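Local coordinates for KLLA0C04147p (Kluyveromyces lactis, PDB 5H2D), which binds ergosterol through its oxysterol-binding (ORD) domain, the part of the longer protein present here, and probably transfers sterols between membranes, at residues R139-H147 / T394-K402; M57-F66 / R116-L124. All blocks are in the same frame, centred on the assembly; numbering follows the deposited sequence.

Interaction 1 (R139-H147 / T394-K402); sequences RFFTEQVSH and TYQQRWFKK. With SO4 (sulfate ion), chain F.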
loop_
_atom_site.group_PDB
_atom_site.type_symbol
_atom_site.label_atom_id
_atom_site.label_comp_id
_atom_site.label_asym_id
_atom_site.label_seq_id
_atom_site.Cartn_x
_atom_site.Cartn_y
_atom_site.Cartn_z
ATOM N N ARG A 139 0.441 -13.677 -0.529
ATOM C CA ARG A 139 1.617 -13.296 -1.299
ATOM C C ARG A 139 1.324 -11.967 -1.972
ATOM O O ARG A 139 0.242 -11.778 -2.531
ATOM C CB ARG A 139 1.992 -14.371 -2.342
ATOM C CG ARG A 139 0.997 -14.538 -3.483
ATOM C CD ARG A 139 1.362 -15.754 -4.339
ATOM N NE ARG A 139 0.654 -15.726 -5.611
ATOM C CZ ARG A 139 0.700 -16.691 -6.518
ATOM N NH1 ARG A 139 1.403 -17.796 -6.282
ATOM N NH2 ARG A 139 0.035 -16.560 -7.654
ATOM N N PHE A 140 2.288 -11.053 -1.903
ATOM C CA PHE A 140 2.225 -9.732 -2.512
ATOM C C PHE A 140 3.334 -9.610 -3.543
ATOM O O PHE A 140 4.475 -9.993 -3.280
ATOM C CB PHE A 140 2.400 -8.634 -1.447
ATOM C CG PHE A 140 2.622 -7.245 -2.009
ATOM C CD1 PHE A 140 1.537 -6.403 -2.248
ATOM C CD2 PHE A 140 3.904 -6.777 -2.269
ATOM C CE1 PHE A 140 1.739 -5.123 -2.758
ATOM C CE2 PHE A 140 4.106 -5.490 -2.775
ATOM C CZ PHE A 140 3.020 -4.673 -3.007
ATOM N N PHE A 141 3.013 -9.038 -4.699
ATOM C CA PHE A 141 4.022 -8.789 -5.714
ATOM C C PHE A 141 3.740 -7.459 -6.392
ATOM O O PHE A 141 2.577 -7.103 -6.611
ATOM C CB PHE A 141 4.060 -9.891 -6.780
ATOM C CG PHE A 141 5.122 -9.666 -7.801
ATOM C CD1 PHE A 141 6.461 -9.812 -7.458
ATOM C CD2 PHE A 141 4.800 -9.246 -9.077
ATOM C CE1 PHE A 141 7.461 -9.574 -8.392
ATOM C CE2 PHE A 141 5.798 -9.006 -10.018
ATOM C CZ PHE A 141 7.128 -9.173 -9.666
ATOM N N THR A 142 4.804 -6.736 -6.739
ATOM C CA THR A 142 4.636 -5.469 -7.439
ATOM C C THR A 142 5.816 -5.251 -8.379
ATOM O O THR A 142 6.943 -5.681 -8.100
ATOM C CB THR A 142 4.487 -4.294 -6.440
ATOM O OG1 THR A 142 4.282 -3.072 -7.151
ATOM C CG2 THR A 142 5.739 -4.146 -5.578
ATOM N N GLU A 143 5.536 -4.594 -9.510
ATOM C CA GLU A 143 6.547 -4.213 -10.492
ATOM C C GLU A 143 6.394 -2.732 -10.800
ATOM O O GLU A 143 5.273 -2.234 -10.940
ATOM C CB GLU A 143 6.414 -5.015 -11.798
ATOM C CG GLU A 143 7.403 -4.601 -12.888
ATOM C CD GLU A 143 7.284 -5.444 -14.165
ATOM O OE1 GLU A 143 8.130 -5.280 -15.061
ATOM O OE2 GLU A 143 6.356 -6.266 -14.264
ATOM N N GLN A 144 7.523 -2.031 -10.924
ATOM C CA GLN A 144 7.494 -0.646 -11.400
ATOM C C GLN A 144 7.314 -0.707 -12.916
ATOM O O GLN A 144 8.245 -1.043 -13.652
ATOM C CB GLN A 144 8.765 0.090 -10.989
ATOM C CG GLN A 144 8.681 1.608 -11.206
ATOM C CD GLN A 144 7.756 2.301 -10.220
ATOM O OE1 GLN A 144 7.105 1.665 -9.385
ATOM N NE2 GLN A 144 7.690 3.640 -10.324
ATOM N N VAL A 145 6.090 -0.405 -13.383
ATOM C CA VAL A 145 5.740 -0.545 -14.800
ATOM C C VAL A 145 5.990 0.717 -15.616
ATOM O O VAL A 145 6.006 0.649 -16.860
ATOM C CB VAL A 145 4.270 -0.999 -14.934
ATOM C CG1 VAL A 145 4.108 -2.400 -14.367
ATOM C CG2 VAL A 145 3.332 -0.037 -14.221
ATOM N N SER A 146 6.213 1.869 -14.965
ATOM C CA SER A 146 6.519 3.118 -15.647
ATOM C C SER A 146 7.415 3.964 -14.750
ATOM O O SER A 146 7.324 3.899 -13.514
ATOM C CB SER A 146 5.238 3.900 -16.000
ATOM O OG SER A 146 5.526 5.095 -16.729
ATOM N N HIS A 147 8.301 4.733 -15.380
ATOM C CA HIS A 147 9.156 5.695 -14.692
ATOM C C HIS A 147 8.773 7.134 -15.000
ATOM O O HIS A 147 8.803 7.981 -14.103
ATOM C CB HIS A 147 10.625 5.441 -15.066
ATOM C CG HIS A 147 11.592 6.444 -14.504
ATOM N ND1 HIS A 147 11.751 6.662 -13.149
ATOM C CD2 HIS A 147 12.470 7.273 -15.118
ATOM C CE1 HIS A 147 12.673 7.591 -12.958
ATOM N NE2 HIS A 147 13.128 7.976 -14.139
ATOM N N THR A 394 10.032 -0.432 -28.060
ATOM C CA THR A 394 8.938 -0.228 -27.116
ATOM C C THR A 394 9.226 -1.001 -25.834
ATOM O O THR A 394 9.370 -2.226 -25.866
ATOM C CB THR A 394 7.608 -0.694 -27.710
ATOM O OG1 THR A 394 7.337 0.006 -28.932
ATOM C CG2 THR A 394 6.466 -0.446 -26.727
ATOM N N TYR A 395 9.303 -0.296 -24.711
ATOM C CA TYR A 395 9.544 -0.971 -23.442
ATOM C C TYR A 395 8.382 -1.894 -23.098
ATOM O O TYR A 395 7.214 -1.524 -23.225
ATOM C CB TYR A 395 9.744 0.043 -22.309
ATOM C CG TYR A 395 9.978 -0.635 -20.978
ATOM C CD1 TYR A 395 11.216 -1.183 -20.661
ATOM C CD2 TYR A 395 8.954 -0.755 -20.047
ATOM C CE1 TYR A 395 11.435 -1.817 -19.455
ATOM C CE2 TYR A 395 9.169 -1.391 -18.842
ATOM C CZ TYR A 395 10.403 -1.918 -18.553
ATOM O OH TYR A 395 10.621 -2.549 -17.366
ATOM N N GLN A 396 8.713 -3.099 -22.640
ATOM C CA GLN A 396 7.715 -4.070 -22.218
ATOM C C GLN A 396 7.933 -4.412 -20.754
ATOM O O GLN A 396 9.050 -4.742 -20.339
ATOM C CB GLN A 396 7.771 -5.334 -23.084
ATOM C CG GLN A 396 7.353 -5.104 -24.534
ATOM C CD GLN A 396 7.591 -6.319 -25.413
ATOM O OE1 GLN A 396 8.441 -7.163 -25.116
ATOM N NE2 GLN A 396 6.836 -6.414 -26.506
ATOM N N GLN A 397 6.860 -4.330 -19.975
ATOM C CA GLN A 397 6.868 -4.826 -18.611
ATOM C C GLN A 397 7.096 -6.331 -18.604
ATOM O O GLN A 397 6.764 -7.033 -19.561
ATOM C CB GLN A 397 5.538 -4.499 -17.929
ATOM C CG GLN A 397 5.276 -3.004 -17.735
ATOM C CD GLN A 397 4.865 -2.295 -19.011
ATOM O OE1 GLN A 397 4.385 -2.918 -19.963
ATOM N NE2 GLN A 397 5.032 -0.982 -19.031
ATOM N N ARG A 398 7.660 -6.830 -17.510
ATOM C CA ARG A 398 7.983 -8.253 -17.448
ATOM C C ARG A 398 6.847 -9.106 -16.903
ATOM O O ARG A 398 6.599 -10.204 -17.415
ATOM C CB ARG A 398 9.236 -8.466 -16.598
ATOM C CG ARG A 398 9.602 -9.915 -16.421
ATOM C CD ARG A 398 10.999 -10.048 -15.829
ATOM N NE ARG A 398 12.008 -9.548 -16.758
ATOM C CZ ARG A 398 12.892 -8.597 -16.485
ATOM N NH1 ARG A 398 12.919 -8.022 -15.287
ATOM N NH2 ARG A 398 13.760 -8.225 -17.414
ATOM N N TRP A 399 6.137 -8.627 -15.883
ATOM C CA TRP A 399 5.235 -9.469 -15.117
ATOM C C TRP A 399 3.788 -9.025 -15.180
ATOM O O TRP A 399 2.923 -9.724 -14.639
ATOM C CB TRP A 399 5.687 -9.516 -13.648
ATOM C CG TRP A 399 7.128 -9.923 -13.479
ATOM C CD1 TRP A 399 8.168 -9.136 -13.061
ATOM C CD2 TRP A 399 7.689 -11.212 -13.751
ATOM N NE1 TRP A 399 9.341 -9.866 -13.047
ATOM C CE2 TRP A 399 9.068 -11.140 -13.472
ATOM C CE3 TRP A 399 7.155 -12.420 -14.208
ATOM C CZ2 TRP A 399 9.921 -12.238 -13.631
ATOM C CZ3 TRP A 399 7.998 -13.505 -14.362
ATOM C CH2 TRP A 399 9.364 -13.410 -14.075
ATOM N N PHE A 400 3.507 -7.887 -15.816
ATOM C CA PHE A 400 2.164 -7.343 -15.982
ATOM C C PHE A 400 1.998 -6.888 -17.424
ATOM O O PHE A 400 2.971 -6.558 -18.108
ATOM C CB PHE A 400 1.909 -6.126 -15.073
ATOM C CG PHE A 400 1.915 -6.431 -13.600
ATOM C CD1 PHE A 400 3.114 -6.501 -12.897
ATOM C CD2 PHE A 400 0.720 -6.567 -12.902
ATOM C CE1 PHE A 400 3.112 -6.775 -11.517
ATOM C CE2 PHE A 400 0.708 -6.827 -11.528
ATOM C CZ PHE A 400 1.915 -6.927 -10.836
ATOM N N LYS A 401 0.744 -6.855 -17.873
ATOM C CA LYS A 401 0.390 -6.265 -19.153
ATOM C C LYS A 401 -0.883 -5.454 -18.980
ATOM O O LYS A 401 -1.808 -5.885 -18.293
ATOM C CB LYS A 401 0.181 -7.333 -20.244
ATOM C CG LYS A 401 -0.319 -6.750 -21.562
ATOM C CD LYS A 401 0.021 -7.624 -22.761
ATOM C CE LYS A 401 -0.336 -6.903 -24.064
ATOM N NZ LYS A 401 0.376 -7.468 -25.251
ATOM N N LYS A 402 -0.932 -4.287 -19.609
ATOM C CA LYS A 402 -2.125 -3.460 -19.506
ATOM C C LYS A 402 -3.257 -4.098 -20.298
ATOM O O LYS A 402 -3.086 -4.457 -21.470
ATOM C CB LYS A 402 -1.840 -2.046 -20.002
ATOM C CG LYS A 402 -2.990 -1.060 -19.752
ATOM C CD LYS A 402 -2.689 0.320 -20.343
ATOM C CE LYS A 402 -1.734 1.121 -19.469
ATOM N NZ LYS A 402 -2.426 1.681 -18.273
HETATM S S SO4 F . 15.385 10.513 -15.853
HETATM O O1 SO4 F . 16.821 10.719 -15.675
HETATM O O2 SO4 F . 14.955 9.334 -15.115
HETATM O O3 SO4 F . 14.668 11.662 -15.302
HETATM O O4 SO4 F . 15.084 10.368 -17.278
HETATM O O HOH W 1 8.422 -2.710 -15.833
#

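Interaction 2 (M57-F66 / R116-L124); sequences MTRMTLPVSF and RVAKPFNPL. With ERG (ergosterol), chain B.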
loop_
_atom_site.group_PDB
_atom_site.type_symbol
_atom_site.label_atom_id
_atom_site.label_comp_id
_atom_site.label_asym_id
_atom_site.label_seq_id
_atom_site.Cartn_x
_atom_site.Cartn_y
_atom_site.Cartn_z
ATOM N N MET A 57 7.557 15.632 -6.509
ATOM C CA MET A 57 8.431 14.892 -5.602
ATOM C C MET A 57 9.632 14.301 -6.333
ATOM O O MET A 57 10.744 14.275 -5.794
ATOM C CB MET A 57 7.623 13.797 -4.909
ATOM C CG MET A 57 8.418 12.628 -4.395
ATOM S SD MET A 57 7.313 11.514 -3.505
ATOM C CE MET A 57 6.561 10.569 -4.845
ATOM N N THR A 58 9.430 13.828 -7.563
ATOM C CA THR A 58 10.509 13.153 -8.280
ATOM C C THR A 58 11.504 14.127 -8.887
ATOM O O THR A 58 12.662 13.753 -9.101
ATOM C CB THR A 58 9.952 12.263 -9.391
ATOM O OG1 THR A 58 9.278 13.079 -10.358
ATOM C CG2 THR A 58 8.999 11.233 -8.822
ATOM N N ARG A 59 11.084 15.356 -9.186
ATOM C CA ARG A 59 11.973 16.360 -9.761
ATOM C C ARG A 59 12.798 17.095 -8.715
ATOM O O ARG A 59 13.650 17.908 -9.084
ATOM C CB ARG A 59 11.170 17.380 -10.573
ATOM C CG ARG A 59 10.413 16.800 -11.755
ATOM C CD ARG A 59 11.276 16.713 -13.006
ATOM N NE ARG A 59 12.407 15.804 -12.837
ATOM C CZ ARG A 59 12.318 14.477 -12.863
ATOM N NH1 ARG A 59 11.138 13.892 -13.036
ATOM N NH2 ARG A 59 13.409 13.735 -12.703
ATOM N N MET A 60 12.569 16.843 -7.433
ATOM C CA MET A 60 13.292 17.531 -6.378
ATOM C C MET A 60 14.518 16.744 -5.950
ATOM O O MET A 60 14.504 15.511 -5.921
ATOM C CB MET A 60 12.397 17.747 -5.162
ATOM C CG MET A 60 11.325 18.791 -5.345
ATOM S SD MET A 60 10.338 18.876 -3.840
ATOM C CE MET A 60 9.135 20.129 -4.283
ATOM N N THR A 61 15.567 17.468 -5.594
ATOM C CA THR A 61 16.708 16.899 -4.896
ATOM C C THR A 61 16.609 17.284 -3.427
ATOM O O THR A 61 16.462 18.466 -3.096
ATOM C CB THR A 61 18.027 17.388 -5.494
ATOM O OG1 THR A 61 17.843 18.693 -6.062
ATOM C CG2 THR A 61 18.501 16.424 -6.568
ATOM N N LEU A 62 16.665 16.286 -2.555
ATOM C CA LEU A 62 16.425 16.515 -1.143
ATOM C C LEU A 62 17.596 16.004 -0.327
ATOM O O LEU A 62 18.257 15.031 -0.711
ATOM C CB LEU A 62 15.134 15.817 -0.685
ATOM C CG LEU A 62 13.882 16.259 -1.443
ATOM C CD1 LEU A 62 12.763 15.252 -1.259
ATOM C CD2 LEU A 62 13.424 17.641 -0.978
ATOM N N PRO A 63 17.884 16.646 0.800
ATOM C CA PRO A 63 18.868 16.091 1.731
ATOM C C PRO A 63 18.352 14.792 2.324
ATOM O O PRO A 63 17.153 14.503 2.310
ATOM C CB PRO A 63 18.996 17.176 2.799
ATOM C CG PRO A 63 17.644 17.833 2.795
ATOM C CD PRO A 63 17.201 17.829 1.353
ATOM N N VAL A 64 19.284 13.995 2.851
ATOM C CA VAL A 64 18.916 12.675 3.349
ATOM C C VAL A 64 17.940 12.762 4.515
ATOM O O VAL A 64 17.190 11.813 4.766
ATOM C CB VAL A 64 20.177 11.875 3.733
ATOM C CG1 VAL A 64 20.825 12.465 4.972
ATOM C CG2 VAL A 64 19.818 10.415 3.948
ATOM N N SER A 65 17.928 13.881 5.241
ATOM C CA SER A 65 16.946 14.087 6.297
ATOM C C SER A 65 15.512 13.963 5.789
ATOM O O SER A 65 14.605 13.689 6.581
ATOM C CB SER A 65 17.153 15.468 6.937
ATOM O OG SER A 65 18.445 15.552 7.518
ATOM N N PHE A 66 15.279 14.165 4.494
ATOM C CA PHE A 66 13.927 14.062 3.953
ATOM C C PHE A 66 13.806 12.901 2.972
ATOM O O PHE A 66 12.918 12.903 2.108
ATOM C CB PHE A 66 13.494 15.395 3.329
ATOM C CG PHE A 66 13.309 16.469 4.353
ATOM C CD1 PHE A 66 12.308 16.352 5.311
ATOM C CD2 PHE A 66 14.169 17.553 4.411
ATOM C CE1 PHE A 66 12.148 17.307 6.297
ATOM C CE2 PHE A 66 14.007 18.515 5.392
ATOM C CZ PHE A 66 12.999 18.388 6.332
ATOM N N ARG A 116 6.435 10.226 9.307
ATOM C CA ARG A 116 7.395 9.893 8.255
ATOM C C ARG A 116 7.302 10.947 7.153
ATOM O O ARG A 116 6.791 10.708 6.061
ATOM C CB ARG A 116 7.144 8.465 7.737
ATOM C CG ARG A 116 7.507 7.410 8.780
ATOM C CD ARG A 116 6.713 6.141 8.538
ATOM N NE ARG A 116 7.271 5.399 7.416
ATOM C CZ ARG A 116 6.780 4.247 6.985
ATOM N NH1 ARG A 116 5.703 3.714 7.578
ATOM N NH2 ARG A 116 7.368 3.627 5.965
ATOM N N VAL A 117 7.817 12.138 7.453
ATOM C CA VAL A 117 7.815 13.243 6.492
ATOM C C VAL A 117 9.102 13.091 5.685
ATOM O O VAL A 117 10.145 13.694 5.982
ATOM C CB VAL A 117 7.695 14.602 7.185
ATOM C CG1 VAL A 117 7.720 15.740 6.170
ATOM C CG2 VAL A 117 6.392 14.671 7.983
ATOM N N ALA A 118 9.030 12.264 4.645
ATOM C CA ALA A 118 10.226 11.867 3.921
ATOM C C ALA A 118 9.829 11.206 2.619
ATOM O O ALA A 118 8.804 10.515 2.541
ATOM C CB ALA A 118 11.090 10.901 4.744
ATOM N N LYS A 119 10.687 11.383 1.621
ATOM C CA LYS A 119 10.463 10.836 0.289
ATOM C C LYS A 119 10.971 9.400 0.220
ATOM O O LYS A 119 12.180 9.175 0.403
ATOM C CB LYS A 119 11.185 11.703 -0.738
ATOM C CG LYS A 119 11.109 11.242 -2.180
ATOM C CD LYS A 119 11.909 12.210 -3.046
ATOM C CE LYS A 119 12.552 11.534 -4.242
ATOM N NZ LYS A 119 13.333 12.529 -5.054
ATOM N N PRO A 120 10.113 8.407 -0.040
ATOM C CA PRO A 120 10.604 7.047 -0.313
ATOM C C PRO A 120 11.355 7.014 -1.632
ATOM O O PRO A 120 11.251 7.923 -2.459
ATOM C CB PRO A 120 9.331 6.202 -0.410
ATOM C CG PRO A 120 8.218 7.067 0.178
ATOM C CD PRO A 120 8.650 8.494 -0.162
ATOM N N PHE A 121 12.085 5.920 -1.853
ATOM C CA PHE A 121 12.814 5.793 -3.109
ATOM C C PHE A 121 11.856 5.712 -4.291
ATOM O O PHE A 121 10.815 5.040 -4.244
ATOM C CB PHE A 121 13.727 4.563 -3.092
ATOM C CG PHE A 121 15.077 4.831 -2.500
ATOM C CD1 PHE A 121 15.227 4.959 -1.124
ATOM C CD2 PHE A 121 16.193 4.953 -3.314
ATOM C CE1 PHE A 121 16.484 5.215 -0.566
ATOM C CE2 PHE A 121 17.448 5.212 -2.760
ATOM C CZ PHE A 121 17.594 5.348 -1.397
ATOM N N ASN A 122 12.218 6.397 -5.364
ATOM C CA ASN A 122 11.521 6.290 -6.627
ATOM C C ASN A 122 12.002 5.002 -7.294
ATOM O O ASN A 122 13.186 4.899 -7.641
ATOM C CB ASN A 122 11.831 7.539 -7.463
ATOM C CG ASN A 122 10.989 7.641 -8.717
ATOM O OD1 ASN A 122 9.974 6.972 -8.853
ATOM N ND2 ASN A 122 11.413 8.499 -9.641
ATOM N N PRO A 123 11.148 3.987 -7.456
ATOM C CA PRO A 123 11.637 2.692 -7.944
ATOM C C PRO A 123 12.176 2.808 -9.360
ATOM O O PRO A 123 11.670 3.584 -10.176
ATOM C CB PRO A 123 10.400 1.791 -7.884
ATOM C CG PRO A 123 9.459 2.483 -6.924
ATOM C CD PRO A 123 9.696 3.956 -7.192
ATOM N N LEU A 124 13.228 2.040 -9.638
ATOM C CA LEU A 124 13.736 1.993 -11.005
ATOM C C LEU A 124 12.717 1.317 -11.911
ATOM O O LEU A 124 11.912 0.489 -11.476
ATOM C CB LEU A 124 15.068 1.244 -11.061
ATOM C CG LEU A 124 16.175 1.801 -10.167
ATOM C CD1 LEU A 124 17.430 0.963 -10.326
ATOM C CD2 LEU A 124 16.485 3.258 -10.484
HETATM C C1 ERG B . -0.068 6.656 1.195
HETATM C C2 ERG B . -0.649 5.244 1.206
HETATM C C3 ERG B . -0.634 4.740 -0.214
HETATM C C4 ERG B . 0.797 4.719 -0.755
HETATM C C5 ERG B . 1.463 5.980 -0.594
HETATM C C6 ERG B . 2.406 6.365 -1.537
HETATM C C7 ERG B . 3.156 7.548 -1.425
HETATM C C8 ERG B . 2.988 8.398 -0.329
HETATM C C9 ERG B . 1.885 8.157 0.542
HETATM C C10 ERG B . 1.357 6.700 0.624
HETATM C C11 ERG B . 2.033 8.818 1.978
HETATM C C12 ERG B . 2.689 10.201 1.940
HETATM C C13 ERG B . 4.029 10.077 1.185
HETATM C C14 ERG B . 3.643 9.689 -0.261
HETATM C C15 ERG B . 4.961 9.850 -0.989
HETATM C C16 ERG B . 5.609 11.101 -0.329
HETATM C C17 ERG B . 4.701 11.422 0.889
HETATM C C18 ERG B . 5.010 9.091 1.858
HETATM C C19 ERG B . 2.316 5.924 1.569
HETATM C C20 ERG B . 5.554 12.078 1.999
HETATM C C21 ERG B . 4.794 12.369 3.287
HETATM C C22 ERG B . 6.060 13.391 1.414
HETATM C C23 ERG B . 7.518 13.591 1.149
HETATM C C24 ERG B . 7.997 14.904 0.531
HETATM C C25 ERG B . 9.287 15.333 1.242
HETATM C C26 ERG B . 8.968 15.562 2.724
HETATM C C27 ERG B . 9.858 16.646 0.682
HETATM C C28 ERG B . 8.238 14.630 -0.941
HETATM O O1 ERG B . -1.227 3.394 -0.287
#

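Interaction 1 (R139-H147 / T394-K402)
Phe141 sets the edge of its ring against the face of the five-membered ring of Trp399, an offset edge-to-face (T-shaped) stack with planes at 90° and Phe141 CZ 3.6 Å from Trp399 CD1. The same ring brings CE2 to within 3.8 Å of Phe400 CE1, the two phenylalanines running past each other in opposite directions. Tyr419 stacks on Phe141 and meets Trp399 edge-to-face, so broad, flat hydrophobic residues suit this site.

Glu143, on the same side of strand 139-146, supplies the polar grip. With CG anti to the backbone N (chi1 177°) and an extended chain beyond, its carboxylate reaches the backbone of the loop before strand 400-402. Arg398 N gives Glu143 OE1 a nearly straight bond (2.9 Å, 172°) on its syn lone pair, while Trp399 N binds Glu143 OE2 at 2.9 Å, also from the syn side. Glutamate fits because its two oxygens match two successive amides. The Arg398 guanidinium turns elsewhere, its NE forming a salt bridge with Glu431. Glu143 OE2 also lies at the edge of the Phe400 ring, near its plane, 3.5 Å from Phe400 CD1. A water donates to Glu143 OE1 and Gln144 O and accepts from Tyr395 OH.

Farther along, the bent side chain of Gln397 lays CG against Val145 CB (3.6 Å) and sends NE2 to Val145 O (2.9 Å), in the carbonyl plane on a lone pair.

Glu143 to His147 begin the EQVSHHPP signature of oxysterol-binding proteins; a sulfate ion, probably from the crystallisation liquor, lies at His147 NE2 and is also hydrogen-bonded to His148, consistent with the phosphoinositide-headgroup site of relatives. The buried carboxylate, meeting two backbone N-H groups and a water, probably keeps its negative charge stabilised while fixing the loop before strand 400-404 against the strand.

Interaction 2 (M57-F66 / R116-L124)
Lys119 begins strand 119-121, just beyond an inverse gamma turn centred on Val117, and meets loop 57-66 at the sterol-binding tunnel of the ORD (OSBP-related) fold, beside the end that takes the aliphatic tail of ergosterol.

Two hydrogen bonds join the segments. Lys119 N donates to Phe66 O at 2.7 Å, almost straight (177°) but from above the carbonyl plane. At the far end of Lys119, NZ binds Met57 O at 3.2 Å, with the donor tilted from that carbonyl's plane. Having CG anti to the backbone N (chi1 177°) lets the lysine chain run across to the loop, where a long side chain with a cationic end can satisfy a backbone oxygen.

Apolar contacts follow its methylene groups. Met57 CG packs on Lys119 CG at 3.8 Å, and Leu62 CD1 lies 3.6 Å from Lys119 CD. Were an alanine here, the carbonyl of Met57 would probably lose its ammonium partner and a gap would open between Met57 and Leu62.

Two mixed van der Waals contacts lie nearby: Thr58 CG2 sits 3.7 Å from the amide Asn122 ND2, and the edge of the Phe66 ring takes Val117 O in its plane, 3.5 Å from Phe66 CD1.

Toward the ligand, Met57, with its unbranched thioether, brings SD to the C15-C16 edge of the D-ring, 3.6 Å from ergosterol C16; Leu62 CD1 also touches C27, one branch of the tail. Lys205 is hydrogen-bonded to the 3-hydroxyl (O1), far from the tail. The beta-branch of Val117 meets the tail's other terminal methyl, with CG1 3.7 Å from ergosterol C26.

In the fold
From the N terminus, the chain passes through 57-66, makes the helices 72-77, 84-90 and 95-108, and returns at 116-124, where interaction 2 closes a loop of about fifty residues. Only then does interaction 1 open, at 139-147; it closes some 250 residues later at 394-402, after most of the antiparallel strands and the long helix 367-390. The two loops are therefore in series, neither nesting nor crossing. Interaction 2 ties the pocket-lining loop to strand 119-121, and interaction 1 ties strand 138-146 to the C-terminal region. Their centres lie about 22 Å apart, yet their ends meet: Gln144 packs on Pro123 and Leu124, and His147 on Asn122.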